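Local coordinates for glycoside hydrolase family protein (Novosphingobium sp. PP1Y, PDB 6Q2F) that acts as an alpha-L-rhamnosidase, a glycoside hydrolase that probably releases alpha-L-rhamnose from rhamnosylated glycosides, at residues W59-G64 and P108-A113; P96-H101 and P690-A695. One frame throughout, in Å; residues are numbered along the deposited sequence.

Contact 1: W59-G64 and P108-A113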
ATOM      1  N   TRP A  59       3.973   3.181 -17.345  1.00 26.09           N
ATOM      2  CA  TRP A  59       4.186   3.005 -18.790  1.00 23.94           C
ATOM      3  C   TRP A  59       5.004   1.730 -19.004  1.00 26.41           C
ATOM      4  O   TRP A  59       6.222   1.766 -19.188  1.00 29.81           O
ATOM      5  CB  TRP A  59       4.871   4.242 -19.357  1.00 18.35           C
ATOM      6  CG  TRP A  59       5.065   4.292 -20.833  1.00 24.13           C
ATOM      7  CD1 TRP A  59       4.106   4.144 -21.817  1.00 23.09           C
ATOM      8  CD2 TRP A  59       6.276   4.636 -21.502  1.00 19.77           C
ATOM      9  NE1 TRP A  59       4.681   4.335 -23.057  1.00 25.24           N
ATOM     10  CE2 TRP A  59       6.009   4.637 -22.888  1.00 26.96           C
ATOM     11  CE3 TRP A  59       7.570   4.921 -21.065  1.00 25.12           C
ATOM     12  CZ2 TRP A  59       6.989   4.915 -23.831  1.00 24.54           C
ATOM     13  CZ3 TRP A  59       8.548   5.178 -22.004  1.00 26.34           C
ATOM     14  CH2 TRP A  59       8.250   5.184 -23.372  1.00 27.23           C
ATOM     15  N   HIS A  60       4.319   0.594 -18.971  1.00 28.44           N
ATOM     16  CA  HIS A  60       4.985  -0.699 -19.026  1.00 31.44           C
ATOM     17  C   HIS A  60       5.388  -1.044 -20.452  1.00 30.30           C
ATOM     18  O   HIS A  60       4.583  -0.940 -21.375  1.00 26.81           O
ATOM     19  CB  HIS A  60       4.075  -1.795 -18.476  1.00 32.86           C
ATOM     20  CG  HIS A  60       3.842  -1.710 -17.000  1.00 34.61           C
ATOM     21  ND1 HIS A  60       2.871  -0.904 -16.444  1.00 30.85           N
ATOM     22  CD2 HIS A  60       4.438  -2.353 -15.968  1.00 37.19           C
ATOM     23  CE1 HIS A  60       2.891  -1.044 -15.129  1.00 31.99           C
ATOM     24  NE2 HIS A  60       3.833  -1.916 -14.815  1.00 34.80           N
ATOM     25  N   TRP A  61       6.637  -1.457 -20.626  1.00 27.94           N
ATOM     26  CA  TRP A  61       7.110  -2.051 -21.869  1.00 28.71           C
ATOM     27  C   TRP A  61       6.905  -3.559 -21.766  1.00 33.38           C
ATOM     28  O   TRP A  61       7.584  -4.225 -20.986  1.00 31.15           O
ATOM     29  CB  TRP A  61       8.583  -1.716 -22.101  1.00 30.57           C
ATOM     30  CG  TRP A  61       8.849  -0.303 -22.516  1.00 28.62           C
ATOM     31  CD1 TRP A  61       7.954   0.710 -22.602  1.00 25.04           C
ATOM     32  CD2 TRP A  61      10.118   0.242 -22.898  1.00 23.26           C
ATOM     33  NE1 TRP A  61       8.577   1.864 -23.014  1.00 25.45           N
ATOM     34  CE2 TRP A  61       9.912   1.594 -23.206  1.00 23.37           C
ATOM     35  CE3 TRP A  61      11.417  -0.287 -22.990  1.00 23.15           C
ATOM     36  CZ2 TRP A  61      10.949   2.429 -23.636  1.00 24.13           C
ATOM     37  CZ3 TRP A  61      12.428   0.531 -23.423  1.00 25.72           C
ATOM     38  CH2 TRP A  61      12.191   1.882 -23.737  1.00 30.74           C
HETATM   39  N   MSE A  62       5.963  -4.093 -22.540  1.00 29.17           N
HETATM   40  CA  MSE A  62       5.526  -5.470 -22.363  1.00 29.82           C
HETATM   41  C   MSE A  62       6.402  -6.477 -23.131  1.00 29.90           C
HETATM   42  O   MSE A  62       6.234  -6.646 -24.334  1.00 28.95           O
HETATM   43  CB  MSE A  62       4.061  -5.627 -22.803  1.00 27.98           C
HETATM   44  CG  MSE A  62       3.018  -4.856 -21.982  1.00 26.55           C
HETATM   45 SE   MSE A  62       3.270  -5.006 -20.060  0.79 29.51          SE
HETATM   46  CE  MSE A  62       3.080  -6.949 -20.030  1.00 35.25           C
ATOM     47  N   ASN A  63       7.335  -7.138 -22.433  1.00 33.30           N
ATOM     48  CA  ASN A  63       8.042  -8.303 -22.974  1.00 27.74           C
ATOM     49  C   ASN A  63       8.751  -7.979 -24.292  1.00 26.37           C
ATOM     50  O   ASN A  63       8.652  -8.717 -25.270  1.00 27.92           O
ATOM     51  CB  ASN A  63       7.055  -9.467 -23.147  1.00 30.84           C
ATOM     52  CG  ASN A  63       7.735 -10.815 -23.346  1.00 40.54           C
ATOM     53  OD1 ASN A  63       7.066 -11.794 -23.676  1.00 37.63           O
ATOM     54  ND2 ASN A  63       9.052 -10.881 -23.122  1.00 41.35           N
ATOM     55  N   GLY A  64       9.476  -6.865 -24.320  1.00 32.17           N
ATOM     56  CA  GLY A  64      10.219  -6.513 -25.515  1.00 29.95           C
ATOM     57  C   GLY A  64       9.392  -5.919 -26.649  1.00 32.38           C
ATOM     58  O   GLY A  64       9.965  -5.574 -27.695  1.00 28.31           O
ATOM     59  N   PRO A 108      21.895  -3.084 -27.091  1.00 33.31           N
ATOM     60  CA  PRO A 108      21.989  -1.807 -27.824  1.00 31.87           C
ATOM     61  C   PRO A 108      20.665  -1.267 -28.350  1.00 34.41           C
ATOM     62  O   PRO A 108      20.349  -0.100 -28.102  1.00 35.13           O
ATOM     63  CB  PRO A 108      22.972  -2.149 -28.946  1.00 26.26           C
ATOM     64  CG  PRO A 108      23.962  -3.078 -28.224  1.00 28.58           C
ATOM     65  CD  PRO A 108      23.069  -3.943 -27.357  1.00 29.95           C
ATOM     66  N   GLU A 109      19.855  -2.083 -29.026  1.00 37.91           N
ATOM     67  CA  GLU A 109      18.607  -1.560 -29.575  1.00 36.80           C
ATOM     68  C   GLU A 109      17.634  -1.166 -28.476  1.00 36.16           C
ATOM     69  O   GLU A 109      16.922  -0.164 -28.611  1.00 29.41           O
ATOM     70  CB  GLU A 109      17.961  -2.570 -30.518  1.00 33.75           C
ATOM     71  CG  GLU A 109      16.877  -1.937 -31.419  1.00 43.71           C
ATOM     72  CD  GLU A 109      16.492  -2.812 -32.606  1.00 55.34           C
ATOM     73  OE1 GLU A 109      15.471  -2.504 -33.260  1.00 49.48           O
ATOM     74  OE2 GLU A 109      17.203  -3.801 -32.885  1.00 61.88           O
ATOM     75  N   TRP A 110      17.584  -1.938 -27.391  1.00 27.23           N
ATOM     76  CA  TRP A 110      16.781  -1.552 -26.241  1.00 23.14           C
ATOM     77  C   TRP A 110      17.287  -0.242 -25.646  1.00 28.71           C
ATOM     78  O   TRP A 110      16.497   0.666 -25.335  1.00 28.70           O
ATOM     79  CB  TRP A 110      16.798  -2.662 -25.187  1.00 28.11           C
ATOM     80  CG  TRP A 110      15.852  -2.430 -24.057  1.00 27.04           C
ATOM     81  CD1 TRP A 110      14.576  -2.934 -23.929  1.00 23.64           C
ATOM     82  CD2 TRP A 110      16.082  -1.624 -22.892  1.00 24.99           C
ATOM     83  NE1 TRP A 110      14.010  -2.489 -22.757  1.00 21.46           N
ATOM     84  CE2 TRP A 110      14.911  -1.687 -22.102  1.00 27.43           C
ATOM     85  CE3 TRP A 110      17.161  -0.861 -22.441  1.00 21.29           C
ATOM     86  CZ2 TRP A 110      14.789  -1.005 -20.877  1.00 30.02           C
ATOM     87  CZ3 TRP A 110      17.040  -0.175 -21.206  1.00 20.58           C
ATOM     88  CH2 TRP A 110      15.863  -0.261 -20.446  1.00 25.25           C
ATOM     89  N   LYS A 111      18.608  -0.120 -25.484  1.00 26.21           N
ATOM     90  CA  LYS A 111      19.140   1.085 -24.858  1.00 29.38           C
ATOM     91  C   LYS A 111      18.876   2.302 -25.721  1.00 23.72           C
ATOM     92  O   LYS A 111      18.563   3.382 -25.201  1.00 27.66           O
ATOM     93  CB  LYS A 111      20.636   0.921 -24.556  1.00 22.57           C
ATOM     94  CG  LYS A 111      20.907  -0.093 -23.443  1.00 27.47           C
ATOM     95  CD  LYS A 111      22.370  -0.152 -23.011  1.00 30.88           C
ATOM     96  CE  LYS A 111      23.341  -0.438 -24.149  1.00 31.27           C
ATOM     97  NZ  LYS A 111      24.740  -0.416 -23.596  1.00 29.64           N
ATOM     98  N   ASP A 112      18.974   2.142 -27.037  1.00 27.77           N
ATOM     99  CA  ASP A 112      18.676   3.255 -27.927  1.00 29.43           C
ATOM    100  C   ASP A 112      17.200   3.631 -27.858  1.00 28.11           C
ATOM    101  O   ASP A 112      16.857   4.818 -27.901  1.00 28.94           O
ATOM    102  CB  ASP A 112      19.081   2.905 -29.355  1.00 33.07           C
ATOM    103  CG  ASP A 112      19.127   4.122 -30.251  1.00 39.34           C
ATOM    104  OD1 ASP A 112      19.791   5.117 -29.860  1.00 43.98           O
ATOM    105  OD2 ASP A 112      18.493   4.101 -31.313  1.00 45.64           O
ATOM    106  N   ALA A 113      16.318   2.644 -27.714  1.00 30.11           N
ATOM    107  CA  ALA A 113      14.909   2.959 -27.498  1.00 31.42           C
ATOM    108  C   ALA A 113      14.716   3.758 -26.214  1.00 32.40           C
ATOM    109  O   ALA A 113      14.017   4.772 -26.209  1.00 30.84           O
ATOM    110  CB  ALA A 113      14.077   1.678 -27.458  1.00 22.52           C
TER

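Contact 2: P96-H101 and P690-A695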
ATOM      1  N   PRO A  96       2.307 -11.889 -26.323  1.00 34.89           N
ATOM      2  CA  PRO A  96       2.529 -12.225 -27.735  1.00 37.95           C
ATOM      3  C   PRO A  96       3.380 -11.166 -28.417  1.00 31.15           C
ATOM      4  O   PRO A  96       3.332  -9.979 -28.087  1.00 34.53           O
ATOM      5  CB  PRO A  96       1.113 -12.285 -28.327  1.00 39.59           C
ATOM      6  CG  PRO A  96       0.212 -12.513 -27.120  1.00 39.61           C
ATOM      7  CD  PRO A  96       0.874 -11.777 -26.002  1.00 35.84           C
ATOM      8  N   GLN A  97       4.206 -11.624 -29.343  1.00 35.26           N
ATOM      9  CA  GLN A  97       5.071 -10.732 -30.100  1.00 42.94           C
ATOM     10  C   GLN A  97       4.251 -10.107 -31.220  1.00 36.41           C
ATOM     11  O   GLN A  97       3.772 -10.803 -32.113  1.00 40.95           O
ATOM     12  CB  GLN A  97       6.270 -11.489 -30.660  1.00 38.24           C
ATOM     13  CG  GLN A  97       7.307 -10.574 -31.280  1.00 41.36           C
ATOM     14  CD  GLN A  97       8.419 -11.342 -31.958  1.00 48.23           C
ATOM     15  OE1 GLN A  97       8.829 -12.404 -31.491  1.00 46.37           O
ATOM     16  NE2 GLN A  97       8.911 -10.807 -33.077  1.00 45.57           N
ATOM     17  N   ILE A  98       4.071  -8.793 -31.155  1.00 33.56           N
ATOM     18  CA  ILE A  98       3.388  -8.043 -32.197  1.00 39.77           C
ATOM     19  C   ILE A  98       4.314  -7.056 -32.863  1.00 38.85           C
ATOM     20  O   ILE A  98       3.883  -6.295 -33.733  1.00 42.65           O
ATOM     21  CB  ILE A  98       2.142  -7.337 -31.643  1.00 34.16           C
ATOM     22  CG1 ILE A  98       2.560  -6.271 -30.632  1.00 36.99           C
ATOM     23  CG2 ILE A  98       1.263  -8.348 -30.942  1.00 34.69           C
ATOM     24  CD1 ILE A  98       1.462  -5.243 -30.355  1.00 34.60           C
ATOM     25  N   VAL A  99       5.576  -7.043 -32.479  1.00 34.61           N
ATOM     26  CA  VAL A  99       6.584  -6.294 -33.184  1.00 34.78           C
ATOM     27  C   VAL A  99       7.402  -7.252 -34.036  1.00 37.02           C
ATOM     28  O   VAL A  99       7.445  -8.467 -33.813  1.00 37.01           O
ATOM     29  CB  VAL A  99       7.496  -5.523 -32.216  1.00 31.62           C
ATOM     30  CG1 VAL A  99       6.674  -4.545 -31.410  1.00 29.22           C
ATOM     31  CG2 VAL A  99       8.248  -6.506 -31.317  1.00 26.98           C
ATOM     32  N   ASP A 100       8.082  -6.678 -35.022  1.00 39.03           N
ATOM     33  CA  ASP A 100       8.956  -7.444 -35.894  1.00 36.96           C
ATOM     34  C   ASP A 100      10.044  -8.175 -35.104  1.00 36.00           C
ATOM     35  O   ASP A 100      10.372  -9.328 -35.408  1.00 41.85           O
ATOM     36  CB  ASP A 100       9.553  -6.496 -36.928  1.00 49.30           C
ATOM     37  CG  ASP A 100      10.439  -7.197 -37.899  1.00 56.41           C
ATOM     38  OD1 ASP A 100      11.636  -7.341 -37.581  1.00 61.16           O
ATOM     39  OD2 ASP A 100       9.940  -7.597 -38.972  1.00 71.16           O
ATOM     40  N   HIS A 101      10.594  -7.534 -34.073  1.00 38.13           N
ATOM     41  CA  HIS A 101      11.576  -8.191 -33.216  1.00 39.98           C
ATOM     42  C   HIS A 101      11.553  -7.589 -31.814  1.00 43.35           C
ATOM     43  O   HIS A 101      11.578  -6.361 -31.649  1.00 37.07           O
ATOM     44  CB  HIS A 101      12.984  -8.089 -33.808  1.00 35.16           C
ATOM     45  CG  HIS A 101      13.396  -6.689 -34.138  1.00 46.39           C
ATOM     46  ND1 HIS A 101      12.995  -6.047 -35.291  1.00 47.76           N
ATOM     47  CD2 HIS A 101      14.183  -5.810 -33.471  1.00 45.50           C
ATOM     48  CE1 HIS A 101      13.510  -4.830 -35.318  1.00 50.31           C
ATOM     49  NE2 HIS A 101      14.234  -4.660 -34.224  1.00 47.78           N
ATOM     50  N   PRO A 690      -7.595  -3.071 -29.385  1.00 31.18           N
ATOM     51  CA  PRO A 690      -6.902  -2.080 -28.566  1.00 27.98           C
ATOM     52  C   PRO A 690      -5.464  -2.476 -28.247  1.00 34.13           C
ATOM     53  O   PRO A 690      -4.717  -1.643 -27.754  1.00 36.62           O
ATOM     54  CB  PRO A 690      -7.742  -2.030 -27.288  1.00 28.76           C
ATOM     55  CG  PRO A 690      -8.345  -3.386 -27.202  1.00 27.78           C
ATOM     56  CD  PRO A 690      -8.638  -3.774 -28.625  1.00 31.90           C
ATOM     57  N   GLY A 691      -5.081  -3.717 -28.544  1.00 29.04           N
ATOM     58  CA  GLY A 691      -3.675  -4.084 -28.462  1.00 31.48           C
ATOM     59  C   GLY A 691      -3.192  -4.656 -27.138  1.00 29.10           C
ATOM     60  O   GLY A 691      -3.917  -5.396 -26.469  1.00 33.27           O
ATOM     61  N   LEU A 692      -1.951  -4.347 -26.761  1.00 28.90           N
ATOM     62  CA  LEU A 692      -1.348  -4.949 -25.578  1.00 29.74           C
ATOM     63  C   LEU A 692      -1.953  -4.406 -24.288  1.00 33.13           C
ATOM     64  O   LEU A 692      -2.446  -3.277 -24.233  1.00 35.02           O
ATOM     65  CB  LEU A 692       0.144  -4.681 -25.553  1.00 33.57           C
ATOM     66  CG  LEU A 692       0.992  -5.201 -26.695  1.00 34.62           C
ATOM     67  CD1 LEU A 692       2.413  -4.732 -26.432  1.00 34.69           C
ATOM     68  CD2 LEU A 692       0.904  -6.686 -26.786  1.00 25.51           C
ATOM     69  N   SER A 693      -1.894  -5.235 -23.254  1.00 28.38           N
ATOM     70  CA  SER A 693      -2.381  -4.893 -21.929  1.00 30.60           C
ATOM     71  C   SER A 693      -1.392  -5.509 -20.953  1.00 38.05           C
ATOM     72  O   SER A 693      -0.710  -6.475 -21.297  1.00 34.71           O
ATOM     73  CB  SER A 693      -3.781  -5.462 -21.703  1.00 35.54           C
ATOM     74  OG  SER A 693      -3.782  -6.875 -21.818  1.00 46.68           O
ATOM     75  N   LEU A 694      -1.347  -5.026 -19.727  1.00 32.27           N
ATOM     76  CA  LEU A 694      -0.458  -5.585 -18.729  1.00 32.17           C
ATOM     77  C   LEU A 694      -1.145  -6.778 -18.131  1.00 30.98           C
ATOM     78  O   LEU A 694      -1.747  -6.693 -17.119  1.00 35.17           O
ATOM     79  CB  LEU A 694      -0.171  -4.559 -17.644  1.00 29.40           C
ATOM     80  CG  LEU A 694       0.486  -5.055 -16.366  1.00 38.96           C
ATOM     81  CD1 LEU A 694       1.868  -5.584 -16.611  1.00 32.44           C
ATOM     82  CD2 LEU A 694       0.509  -4.029 -15.265  1.00 33.28           C
ATOM     83  N   ALA A 695      -1.056  -7.894 -18.813  1.00 34.82           N
ATOM     84  CA  ALA A 695      -1.698  -9.114 -18.398  1.00 38.72           C
ATOM     85  C   ALA A 695      -3.203  -8.916 -18.207  1.00 34.18           C
ATOM     86  O   ALA A 695      -3.838  -8.398 -19.045  1.00 36.20           O
ATOM     87  CB  ALA A 695      -1.029  -9.704 -17.184  1.00 37.33           C
TER

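Contact 1: W59-G64 and P108-A113
Trp61 drives the edge of its six-membered ring into one face of Trp110, an offset edge-to-face pair with ring planes at 71° and centroids 5.1 Å apart. The packing is tightest here. Trp61 CE3 lies 3.4 Å from Trp110 NE1, and Trp61 CZ3 sits over the indole, 3.6 Å from Trp110 CE2. Trp110 turns its CG anti to the backbone N (chi1 -172°), which carries the indole out from the helix to the Trp61 ring. Its N-H bonds to Asp90 OD1, so the buried donor is satisfied. Replacing Trp110 by an alanine would probably open a gap beside the Trp61 edge and leave Asp90 without its indole partner. Farther along the Trp61 ring the touch is looser, with CH2 4.2 Å from Ala113 CB. The more open side belongs to the partly exposed Lys111 and Asp112, which form salt bridges with Asp485 and Lys68, respectively. The contact joins the first strand of a (beta/alpha)8 barrel, 56-62, to the start of helix 108-124, which follows the second strand, 85-91. With no hydrogen bond between the segments, cohesion across them rests on aromatic C-H edges against a pi face and on apolar burial.

Contact 2: P96-H101 and P690-A695
While Ile98 and Leu692 meet across the contact, the flat groups of 96-101 are engaged at their edges and within their own loop. The His101 imidazole has the Asp100 carboxylate at its edge, near the ring plane. His101 ND1 donates to Asp100 OD1 over 3.0 Å at 167°, and the oxygen receives it through its anti lone pair. The Gln97 amide donates in its own plane, from Gln97 NE2 to Val99 O at 2.9 Å, although the donor stands 26° off the plane of that carbonyl. Both segments belong to loops that follow barrel strands: 96-101 comes after the second strand, 85-91, and 690-695 after the eighth, 674-677. Between them the touch is apolar and small. Ile98 and Leu692 approach tip to tip, Ile98 CD1 standing 3.7 Å from Leu692 CG and 3.9 Å from Leu692 CD2. With its CG1 between the backbone N and the carbonyl carbon (chi1 65°), Ile98 sends its longer branch across to Leu692. The Pro96 carbonyl passes more loosely, its O 4.3 Å from Leu692 CD2. Asn65 bonds to both Pro96 O and Ile98 N, fixing the backbone that presents Ile98. Trp1115 packs against Pro96, Ile98 and Leu692 alike, and its backbone pairs with Gly691 where the short, weakly bonded strand 690-691 runs parallel to 1115-1116.

The centres of contacts 1 and 2 lie about 12 Å apart. Their segments alternate along the chain, in the order 59-64, 96-101, 108-113, 690-695. Thus the first barrel strand, the loop after the second, the helix that follows it and the loop after the eighth converge at the C-terminal end of the barrel strands, where (beta/alpha)8 glycosidases generally carry the active site. The contacts also touch directly: Glu109 OE1 and His101 NE2 are 2.7 Å apart, a probable hydrogen bond, and SE of Met62, a selenomethionine, packs 3.8 Å from Leu694 CD1. Contact 1 links strand 56-62 to helix 108-124; contact 2 adds a segment from beyond strand 674-677, which pairs with 56-62 to close the barrel.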